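Local coordinates for protein fervidolysin (Fervidobacterium pennivorans, PDB 1R6V) that degrades keratin into peptides as a calcium-binding, subtilisin-like serine protease, allowing the bacterium to grow on native feathers, at residues E93-I101 with G240-Y248; G174-F184 with P222-D233. The protein carries 1 engineered substitution. All coordinates share one frame; numbering follows the deposited sequence.

Interaction 1: E93-I101 with G240-Y248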
loop_
_atom_site.group_PDB
_atom_site.type_symbol
_atom_site.label_atom_id
_atom_site.label_comp_id
_atom_site.label_asym_id
_atom_site.label_seq_id
_atom_site.Cartn_x
_atom_site.Cartn_y
_atom_site.Cartn_z
ATOM N N GLU A 93 -8.620 8.703 3.266
ATOM C CA GLU A 93 -7.318 9.002 2.667
ATOM C C GLU A 93 -7.489 9.489 1.232
ATOM O O GLU A 93 -8.546 9.319 0.646
ATOM C CB GLU A 93 -6.479 7.716 2.656
ATOM C CG GLU A 93 -7.085 6.631 1.773
ATOM C CD GLU A 93 -6.333 5.307 1.829
ATOM O OE1 GLU A 93 -6.777 4.365 1.150
ATOM O OE2 GLU A 93 -5.310 5.209 2.545
ATOM N N PRO A 94 -6.451 10.111 0.649
ATOM C CA PRO A 94 -6.597 10.558 -0.738
ATOM C C PRO A 94 -6.193 9.380 -1.646
ATOM O O PRO A 94 -5.792 8.317 -1.155
ATOM C CB PRO A 94 -5.573 11.688 -0.842
ATOM C CG PRO A 94 -4.462 11.171 0.018
ATOM C CD PRO A 94 -5.200 10.628 1.244
ATOM N N SER A 95 -6.326 9.558 -2.955
ATOM C CA SER A 95 -5.850 8.557 -3.899
ATOM C C SER A 95 -4.454 9.111 -4.146
ATOM O O SER A 95 -4.297 10.307 -4.445
ATOM C CB SER A 95 -6.645 8.585 -5.205
ATOM O OG SER A 95 -5.983 7.846 -6.217
ATOM N N TYR A 96 -3.435 8.283 -4.006
ATOM C CA TYR A 96 -2.078 8.763 -4.195
ATOM C C TYR A 96 -1.585 8.712 -5.638
ATOM O O TYR A 96 -2.138 8.004 -6.474
ATOM C CB TYR A 96 -1.133 7.983 -3.291
ATOM C CG TYR A 96 -1.385 8.256 -1.823
ATOM C CD1 TYR A 96 -2.205 7.415 -1.071
ATOM C CD2 TYR A 96 -0.820 9.365 -1.192
ATOM C CE1 TYR A 96 -2.456 7.671 0.281
ATOM C CE2 TYR A 96 -1.067 9.627 0.171
ATOM C CZ TYR A 96 -1.886 8.772 0.890
ATOM O OH TYR A 96 -2.155 9.006 2.219
ATOM N N LYS A 97 -0.536 9.480 -5.922
ATOM C CA LYS A 97 0.030 9.501 -7.260
ATOM C C LYS A 97 0.767 8.190 -7.534
ATOM O O LYS A 97 1.479 7.679 -6.663
ATOM C CB LYS A 97 1.023 10.667 -7.398
ATOM C CG LYS A 97 0.417 12.056 -7.241
ATOM C CD LYS A 97 -0.487 12.427 -8.410
ATOM C CE LYS A 97 -0.998 13.849 -8.283
ATOM N NZ LYS A 97 0.120 14.816 -8.118
ATOM N N ARG A 98 0.577 7.636 -8.728
ATOM C CA ARG A 98 1.284 6.400 -9.124
ATOM C C ARG A 98 1.762 6.565 -10.551
ATOM O O ARG A 98 1.170 7.303 -11.330
ATOM C CB ARG A 98 0.368 5.174 -9.113
ATOM C CG ARG A 98 -0.436 4.977 -7.861
ATOM C CD ARG A 98 0.363 4.475 -6.675
ATOM N NE ARG A 98 -0.509 4.409 -5.513
ATOM C CZ ARG A 98 -0.096 4.304 -4.256
ATOM N NH1 ARG A 98 1.205 4.231 -3.977
ATOM N NH2 ARG A 98 -0.988 4.330 -3.264
ATOM N N GLU A 99 2.814 5.847 -10.903
ATOM C CA GLU A 99 3.322 5.917 -12.253
ATOM C C GLU A 99 3.628 4.517 -12.718
ATOM O O GLU A 99 3.945 3.638 -11.921
ATOM C CB GLU A 99 4.603 6.753 -12.308
ATOM C CG GLU A 99 4.420 8.151 -11.755
ATOM C CD GLU A 99 5.675 9.000 -11.837
ATOM O OE1 GLU A 99 6.705 8.610 -11.244
ATOM O OE2 GLU A 99 5.622 10.068 -12.492
ATOM N N LEU A 100 3.530 4.324 -14.021
ATOM C CA LEU A 100 3.841 3.042 -14.614
ATOM C C LEU A 100 5.364 2.935 -14.602
ATOM O O LEU A 100 6.060 3.924 -14.837
ATOM C CB LEU A 100 3.333 3.025 -16.055
ATOM C CG LEU A 100 3.244 1.702 -16.805
ATOM C CD1 LEU A 100 2.103 0.888 -16.251
ATOM C CD2 LEU A 100 3.016 1.987 -18.294
ATOM N N ILE A 101 5.888 1.755 -14.297
ATOM C CA ILE A 101 7.333 1.546 -14.319
ATOM C C ILE A 101 7.600 1.237 -15.795
ATOM O O ILE A 101 7.715 0.084 -16.199
ATOM C CB ILE A 101 7.718 0.361 -13.414
ATOM C CG1 ILE A 101 7.302 0.675 -11.975
ATOM C CG2 ILE A 101 9.226 0.105 -13.475
ATOM C CD1 ILE A 101 7.424 -0.515 -11.011
ATOM N N GLY A 240 -4.161 13.869 -15.811
ATOM C CA GLY A 240 -2.867 13.495 -15.264
ATOM C C GLY A 240 -2.043 12.660 -16.222
ATOM O O GLY A 240 -1.918 12.996 -17.395
ATOM N N ASN A 241 -1.480 11.559 -15.725
ATOM C CA ASN A 241 -0.665 10.683 -16.555
ATOM C C ASN A 241 -1.463 9.457 -16.970
ATOM O O ASN A 241 -0.902 8.455 -17.420
ATOM C CB ASN A 241 0.598 10.257 -15.800
ATOM C CG ASN A 241 0.289 9.489 -14.532
ATOM O OD1 ASN A 241 -0.878 9.284 -14.187
ATOM N ND2 ASN A 241 1.332 9.065 -13.825
ATOM N N GLY A 242 -2.779 9.540 -16.819
ATOM C CA GLY A 242 -3.622 8.424 -17.196
ATOM C C GLY A 242 -3.937 7.468 -16.059
ATOM O O GLY A 242 -4.804 6.601 -16.210
ATOM N N TYR A 243 -3.252 7.615 -14.927
ATOM C CA TYR A 243 -3.516 6.722 -13.792
ATOM C C TYR A 243 -4.971 6.937 -13.386
ATOM O O TYR A 243 -5.392 8.078 -13.187
ATOM C CB TYR A 243 -2.603 7.038 -12.606
ATOM C CG TYR A 243 -2.833 6.113 -11.435
ATOM C CD1 TYR A 243 -2.782 4.729 -11.609
ATOM C CD2 TYR A 243 -3.102 6.609 -10.163
ATOM C CE1 TYR A 243 -2.996 3.854 -10.546
ATOM C CE2 TYR A 243 -3.317 5.746 -9.089
ATOM C CZ TYR A 243 -3.264 4.364 -9.295
ATOM O OH TYR A 243 -3.494 3.513 -8.230
ATOM N N VAL A 244 -5.731 5.851 -13.235
ATOM C CA VAL A 244 -7.147 5.955 -12.902
ATOM C C VAL A 244 -7.451 6.244 -11.438
ATOM O O VAL A 244 -8.592 6.547 -11.102
ATOM C CB VAL A 244 -7.928 4.681 -13.345
ATOM C CG1 VAL A 244 -7.779 4.492 -14.845
ATOM C CG2 VAL A 244 -7.415 3.443 -12.603
ATOM N N GLY A 245 -6.443 6.161 -10.575
ATOM C CA GLY A 245 -6.670 6.425 -9.162
ATOM C C GLY A 245 -6.664 5.147 -8.332
ATOM O O GLY A 245 -7.034 4.077 -8.827
ATOM N N ASP A 246 -6.261 5.259 -7.072
ATOM C CA ASP A 246 -6.200 4.088 -6.196
ATOM C C ASP A 246 -7.575 3.441 -6.022
ATOM O O ASP A 246 -7.685 2.212 -5.874
ATOM C CB ASP A 246 -5.640 4.468 -4.827
ATOM C CG ASP A 246 -4.153 4.802 -4.856
ATOM O OD1 ASP A 246 -3.451 4.438 -5.822
ATOM O OD2 ASP A 246 -3.684 5.422 -3.880
ATOM N N ASP A 247 -8.624 4.263 -6.034
ATOM C CA ASP A 247 -9.972 3.740 -5.906
ATOM C C ASP A 247 -10.379 2.918 -7.133
ATOM O O ASP A 247 -10.923 1.827 -6.978
ATOM C CB ASP A 247 -10.987 4.882 -5.625
ATOM C CG ASP A 247 -10.880 6.046 -6.607
ATOM O OD1 ASP A 247 -9.838 6.195 -7.280
ATOM O OD2 ASP A 247 -11.852 6.834 -6.692
ATOM N N TYR A 248 -10.103 3.399 -8.344
ATOM C CA TYR A 248 -10.489 2.620 -9.511
ATOM C C TYR A 248 -9.597 1.386 -9.701
ATOM O O TYR A 248 -10.057 0.371 -10.217
ATOM C CB TYR A 248 -10.532 3.494 -10.773
ATOM C CG TYR A 248 -11.705 4.465 -10.762
ATOM C CD1 TYR A 248 -11.538 5.793 -10.382
ATOM C CD2 TYR A 248 -12.988 4.032 -11.080
ATOM C CE1 TYR A 248 -12.635 6.673 -10.319
ATOM C CE2 TYR A 248 -14.089 4.899 -11.020
ATOM C CZ TYR A 248 -13.903 6.210 -10.640
ATOM O OH TYR A 248 -14.983 7.060 -10.577
HETATM O O HOH W 1 -5.165 5.519 -1.604
HETATM O O HOH W 2 -0.717 9.556 -10.803
HETATM O O HOH W 3 3.811 9.322 -15.199
#
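Arg98 sets off with CG beside its backbone N (chi1 -50°), and its chain bends at chi2, a course that lays CB and CG over one face of the Tyr243 ring and brings the guanidinium round to Asp246. Arg98 CB makes a CH-pi contact 3.6 Å from the Tyr243 ring centroid. The guanidinium, its NH1 held by Gly272 O, grips the carboxylate side-on in a salt bridge: Arg98 NE meets the syn lone pair of Asp246 OD1 at 3.0 Å, almost straight, while Arg98 NH2 reaches Asp246 OD2 from above the carboxylate plane. Tyr243 OH donates to the anti lone pair of Asp246 OD1 (2.6 Å), and Tyr96 N approaches Asp246 OD2 from the face opposite NH2, at 2.9 Å. With an alanine at Asp246, the Arg98 charge would probably lose its mate and Tyr96 N its acceptor. Ser95 OG accepts from Asp246 N (2.7 Å) at the start of helix 246-258. Farther along, Asn241, whose OD1 closes an Asx turn with Tyr243 N, sends ND2 to Arg98 O at 3.1 Å. Beyond, Glu99 and Ile101 pair with strand 263-269, consistent with the way subtilisin propeptides lay their C-terminal part along the substrate-binding cleft.

Interaction 2: G174-F184 with P222-D233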
loop_
_atom_site.group_PDB
_atom_site.type_symbol
_atom_site.label_atom_id
_atom_site.label_comp_id
_atom_site.label_asym_id
_atom_site.label_seq_id
_atom_site.Cartn_x
_atom_site.Cartn_y
_atom_site.Cartn_z
ATOM N N GLY A 174 -7.535 -15.329 -29.636
ATOM C CA GLY A 174 -8.022 -16.377 -28.754
ATOM C C GLY A 174 -7.418 -16.372 -27.363
ATOM O O GLY A 174 -7.850 -17.135 -26.494
ATOM N N GLN A 175 -6.444 -15.490 -27.130
ATOM C CA GLN A 175 -5.759 -15.410 -25.842
ATOM C C GLN A 175 -6.234 -14.328 -24.879
ATOM O O GLN A 175 -5.906 -14.374 -23.695
ATOM C CB GLN A 175 -4.254 -15.204 -26.069
ATOM C CG GLN A 175 -3.618 -16.279 -26.914
ATOM C CD GLN A 175 -3.479 -17.577 -26.162
ATOM O OE1 GLN A 175 -2.484 -17.810 -25.466
ATOM N NE2 GLN A 175 -4.489 -18.426 -26.272
ATOM N N VAL A 176 -6.981 -13.358 -25.385
ATOM C CA VAL A 176 -7.441 -12.244 -24.555
ATOM C C VAL A 176 -8.936 -12.355 -24.323
ATOM O O VAL A 176 -9.723 -12.207 -25.261
ATOM C CB VAL A 176 -7.121 -10.896 -25.234
ATOM C CG1 VAL A 176 -7.571 -9.738 -24.346
ATOM C CG2 VAL A 176 -5.614 -10.797 -25.518
ATOM N N ILE A 177 -9.321 -12.622 -23.080
ATOM C CA ILE A 177 -10.736 -12.763 -22.742
ATOM C C ILE A 177 -11.339 -11.443 -22.273
ATOM O O ILE A 177 -10.671 -10.405 -22.313
ATOM C CB ILE A 177 -10.941 -13.853 -21.673
ATOM C CG1 ILE A 177 -10.199 -13.491 -20.385
ATOM C CG2 ILE A 177 -10.443 -15.191 -22.208
ATOM C CD1 ILE A 177 -10.482 -14.441 -19.237
ATOM N N ALA A 178 -12.596 -11.473 -21.838
ATOM C CA ALA A 178 -13.259 -10.242 -21.406
ATOM C C ALA A 178 -12.511 -9.592 -20.252
ATOM O O ALA A 178 -12.085 -10.265 -19.311
ATOM C CB ALA A 178 -14.712 -10.529 -21.004
ATOM N N GLY A 179 -12.352 -8.275 -20.346
ATOM C CA GLY A 179 -11.644 -7.523 -19.328
ATOM C C GLY A 179 -12.464 -6.385 -18.757
ATOM O O GLY A 179 -13.677 -6.314 -18.965
ATOM N N TYR A 180 -11.786 -5.474 -18.065
ATOM C CA TYR A 180 -12.457 -4.359 -17.405
ATOM C C TYR A 180 -11.657 -3.049 -17.446
ATOM O O TYR A 180 -10.434 -3.031 -17.275
ATOM C CB TYR A 180 -12.739 -4.784 -15.958
ATOM C CG TYR A 180 -13.626 -3.872 -15.137
ATOM C CD1 TYR A 180 -14.921 -3.561 -15.547
ATOM C CD2 TYR A 180 -13.181 -3.366 -13.918
ATOM C CE1 TYR A 180 -15.752 -2.763 -14.756
ATOM C CE2 TYR A 180 -13.994 -2.579 -13.122
ATOM C CZ TYR A 180 -15.279 -2.276 -13.543
ATOM O OH TYR A 180 -16.083 -1.485 -12.746
ATOM N N ARG A 181 -12.378 -1.958 -17.686
ATOM C CA ARG A 181 -11.843 -0.599 -17.735
ATOM C C ARG A 181 -12.576 0.096 -16.584
ATOM O O ARG A 181 -13.622 0.736 -16.784
ATOM C CB ARG A 181 -12.215 0.040 -19.074
ATOM C CG ARG A 181 -11.589 1.382 -19.364
ATOM C CD ARG A 181 -12.152 1.936 -20.666
ATOM N NE ARG A 181 -11.455 3.156 -21.059
ATOM C CZ ARG A 181 -11.779 3.897 -22.111
ATOM N NH1 ARG A 181 -12.800 3.545 -22.881
ATOM N NH2 ARG A 181 -11.067 4.979 -22.397
ATOM N N PRO A 182 -12.037 -0.010 -15.362
ATOM C CA PRO A 182 -12.670 0.593 -14.186
ATOM C C PRO A 182 -13.000 2.076 -14.200
ATOM O O PRO A 182 -13.989 2.477 -13.602
ATOM C CB PRO A 182 -11.735 0.200 -13.033
ATOM C CG PRO A 182 -10.396 0.053 -13.702
ATOM C CD PRO A 182 -10.727 -0.611 -15.025
ATOM N N ALA A 183 -12.208 2.889 -14.894
ATOM C CA ALA A 183 -12.456 4.324 -14.920
ATOM C C ALA A 183 -13.869 4.648 -15.384
ATOM O O ALA A 183 -14.446 5.654 -14.973
ATOM C CB ALA A 183 -11.441 5.014 -15.827
ATOM N N PHE A 184 -14.423 3.791 -16.230
ATOM C CA PHE A 184 -15.760 4.027 -16.761
ATOM C C PHE A 184 -16.695 2.855 -16.539
ATOM O O PHE A 184 -17.754 2.768 -17.171
ATOM C CB PHE A 184 -15.669 4.343 -18.248
ATOM C CG PHE A 184 -14.756 5.488 -18.561
ATOM C CD1 PHE A 184 -13.420 5.264 -18.890
ATOM C CD2 PHE A 184 -15.219 6.794 -18.492
ATOM C CE1 PHE A 184 -12.559 6.326 -19.144
ATOM C CE2 PHE A 184 -14.366 7.866 -18.744
ATOM C CZ PHE A 184 -13.030 7.631 -19.070
ATOM N N PRO A 222 1.538 -20.409 -22.842
ATOM C CA PRO A 222 0.646 -20.330 -24.002
ATOM C C PRO A 222 -0.748 -20.907 -23.790
ATOM O O PRO A 222 -1.640 -20.678 -24.596
ATOM C CB PRO A 222 1.429 -21.043 -25.098
ATOM C CG PRO A 222 2.280 -22.027 -24.335
ATOM C CD PRO A 222 2.710 -21.258 -23.109
ATOM N N GLY A 223 -0.934 -21.630 -22.698
ATOM C CA GLY A 223 -2.250 -22.198 -22.434
ATOM C C GLY A 223 -3.150 -21.280 -21.623
ATOM O O GLY A 223 -4.372 -21.482 -21.559
ATOM N N ALA A 224 -2.549 -20.263 -21.007
ATOM C CA ALA A 224 -3.297 -19.311 -20.182
ATOM C C ALA A 224 -4.096 -18.308 -21.001
ATOM O O ALA A 224 -4.009 -18.282 -22.226
ATOM C CB ALA A 224 -2.346 -18.572 -19.243
ATOM N N LYS A 225 -4.884 -17.491 -20.306
ATOM C CA LYS A 225 -5.700 -16.466 -20.942
ATOM C C LYS A 225 -5.389 -15.150 -20.252
ATOM O O LYS A 225 -5.098 -15.121 -19.060
ATOM C CB LYS A 225 -7.196 -16.770 -20.792
ATOM C CG LYS A 225 -7.667 -17.982 -21.589
ATOM C CD LYS A 225 -7.504 -17.743 -23.075
ATOM C CE LYS A 225 -8.307 -18.746 -23.900
ATOM N NZ LYS A 225 -7.834 -20.133 -23.687
ATOM N N ILE A 226 -5.488 -14.067 -21.011
ATOM C CA ILE A 226 -5.193 -12.733 -20.510
ATOM C C ILE A 226 -6.460 -11.929 -20.246
ATOM O O ILE A 226 -7.302 -11.770 -21.135
ATOM C CB ILE A 226 -4.339 -11.946 -21.536
ATOM C CG1 ILE A 226 -3.027 -12.687 -21.815
ATOM C CG2 ILE A 226 -4.079 -10.516 -21.027
ATOM C CD1 ILE A 226 -2.096 -12.772 -20.627
ATOM N N MET A 227 -6.575 -11.403 -19.031
ATOM C CA MET A 227 -7.719 -10.567 -18.650
ATOM C C MET A 227 -7.179 -9.148 -18.472
ATOM O O MET A 227 -6.489 -8.860 -17.507
ATOM C CB MET A 227 -8.336 -11.064 -17.327
ATOM C CG MET A 227 -9.392 -10.118 -16.702
ATOM S SD MET A 227 -9.921 -10.729 -15.041
ATOM C CE MET A 227 -11.274 -11.922 -15.566
ATOM N N PRO A 228 -7.465 -8.251 -19.425
ATOM C CA PRO A 228 -6.964 -6.882 -19.285
ATOM C C PRO A 228 -7.751 -6.024 -18.287
ATOM O O PRO A 228 -8.987 -6.020 -18.293
ATOM C CB PRO A 228 -7.037 -6.326 -20.711
ATOM C CG PRO A 228 -8.062 -7.178 -21.380
ATOM C CD PRO A 228 -7.898 -8.541 -20.803
ATOM N N ILE A 229 -7.019 -5.341 -17.412
ATOM C CA ILE A 229 -7.596 -4.425 -16.428
ATOM C C ILE A 229 -6.879 -3.115 -16.711
ATOM O O ILE A 229 -5.667 -3.000 -16.520
ATOM C CB ILE A 229 -7.338 -4.864 -14.959
ATOM C CG1 ILE A 229 -7.877 -6.285 -14.712
ATOM C CG2 ILE A 229 -7.974 -3.835 -13.999
ATOM C CD1 ILE A 229 -9.433 -6.445 -14.756
ATOM N N VAL A 230 -7.622 -2.122 -17.185
ATOM C CA VAL A 230 -7.004 -0.862 -17.551
ATOM C C VAL A 230 -6.864 0.105 -16.391
ATOM O O VAL A 230 -7.853 0.683 -15.941
ATOM C CB VAL A 230 -7.814 -0.185 -18.692
ATOM C CG1 VAL A 230 -7.134 1.111 -19.149
ATOM C CG2 VAL A 230 -7.948 -1.157 -19.853
ATOM N N ILE A 231 -5.639 0.272 -15.890
ATOM C CA ILE A 231 -5.435 1.217 -14.810
ATOM C C ILE A 231 -4.625 2.447 -15.219
ATOM O O ILE A 231 -4.513 3.402 -14.438
ATOM C CB ILE A 231 -4.859 0.541 -13.538
ATOM C CG1 ILE A 231 -3.456 -0.034 -13.787
ATOM C CG2 ILE A 231 -5.822 -0.550 -13.085
ATOM C CD1 ILE A 231 -2.622 -0.101 -12.483
ATOM N N PHE A 232 -4.048 2.397 -16.427
ATOM C CA PHE A 232 -3.376 3.536 -17.033
ATOM C C PHE A 232 -4.159 3.673 -18.319
ATOM O O PHE A 232 -3.994 2.918 -19.268
ATOM C CB PHE A 232 -1.884 3.305 -17.272
ATOM C CG PHE A 232 -1.083 3.514 -16.036
ATOM C CD1 PHE A 232 -0.858 2.456 -15.157
ATOM C CD2 PHE A 232 -0.665 4.794 -15.673
ATOM C CE1 PHE A 232 -0.237 2.671 -13.930
ATOM C CE2 PHE A 232 -0.043 5.020 -14.441
ATOM C CZ PHE A 232 0.171 3.953 -13.567
ATOM N N ASP A 233 -5.074 4.633 -18.282
ATOM C CA ASP A 233 -5.992 4.912 -19.370
ATOM C C ASP A 233 -5.483 6.092 -20.207
ATOM O O ASP A 233 -4.322 6.498 -20.076
ATOM C CB ASP A 233 -7.360 5.209 -18.730
ATOM C CG ASP A 233 -8.533 4.821 -19.615
ATOM O OD1 ASP A 233 -8.610 5.335 -20.748
ATOM O OD2 ASP A 233 -9.387 4.016 -19.178
HETATM O O HOH W 4 -9.999 2.333 -16.773
#
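Lys225 lies against the start of 174-184, its CE 3.1 Å from Gly174 O and its CB beside CG2 of Ile177. Ile226 makes the first bridge: its N donates to Gln175 O at 2.7 Å, and its O accepts from Ile177 N at 2.9 Å, so the two bonds straddle Val176 as in a parallel sheet. Met227 turns its CG to Ala178 O. Pro228 has no N-H to offer; its CD packs on Val176 CG1 (3.8 Å), and its carbonyl O takes Tyr180 N at 2.9 Å. Segment 174-184 spends one residue more between the bridges, shifting the register, and at Gly179 a beta carbon would run into Pro228 O. Ile229 is bridged to Tyr180 and rests its CD1 on Tyr180 CB, while Val230 N completes the pair at Tyr180 O (3.0 Å). Past the strand, Asp233 meets Arg181, whose chain, extended from CG to NE, delivers the guanidinium edge-on. Arg181 NE to Asp233 OD2 (2.9 Å) and Arg181 NH2 to Asp233 OD1 (3.0 Å) both use syn lone pairs, the planes only 17° apart. Phe184 CD1 lies over one face of this guanidinium, and NH1 turns to Glu186. A water joins Asp233 OD2, Val230 O and Ala183 N. Strand 225-230 pairs in parallel with 157-162, which ends at Asp162, the probable charge-relay aspartate, so 174-184 flanks the parallel sheet characteristic of the subtilisin alpha/beta fold.

In the fold
Both contacts are largely buried, centred about 12 Å (interaction 1) and 23 Å (interaction 2) from the chain centre; each has exposed margins, Asn241 and Glu99 in the first, Gly174 and Phe184 in the second. They meet through 222-233 and 240-248: Gly242 O with Asp233 N and Val244 N with Ile231 O are probable hydrogen bonds, and Phe232 reaches both the Tyr243 ring and Leu100. Both also reach the catalytic domain sheet, interaction 1 through 99-100 beside 263-269 and interaction 2 through 225-230. Joining propeptide to protease, interaction 1 relies mostly on side-chain bonds, gathered around one aspartate; interaction 2, within the protease, combines backbone pairing and aliphatic packing with a terminal salt bridge.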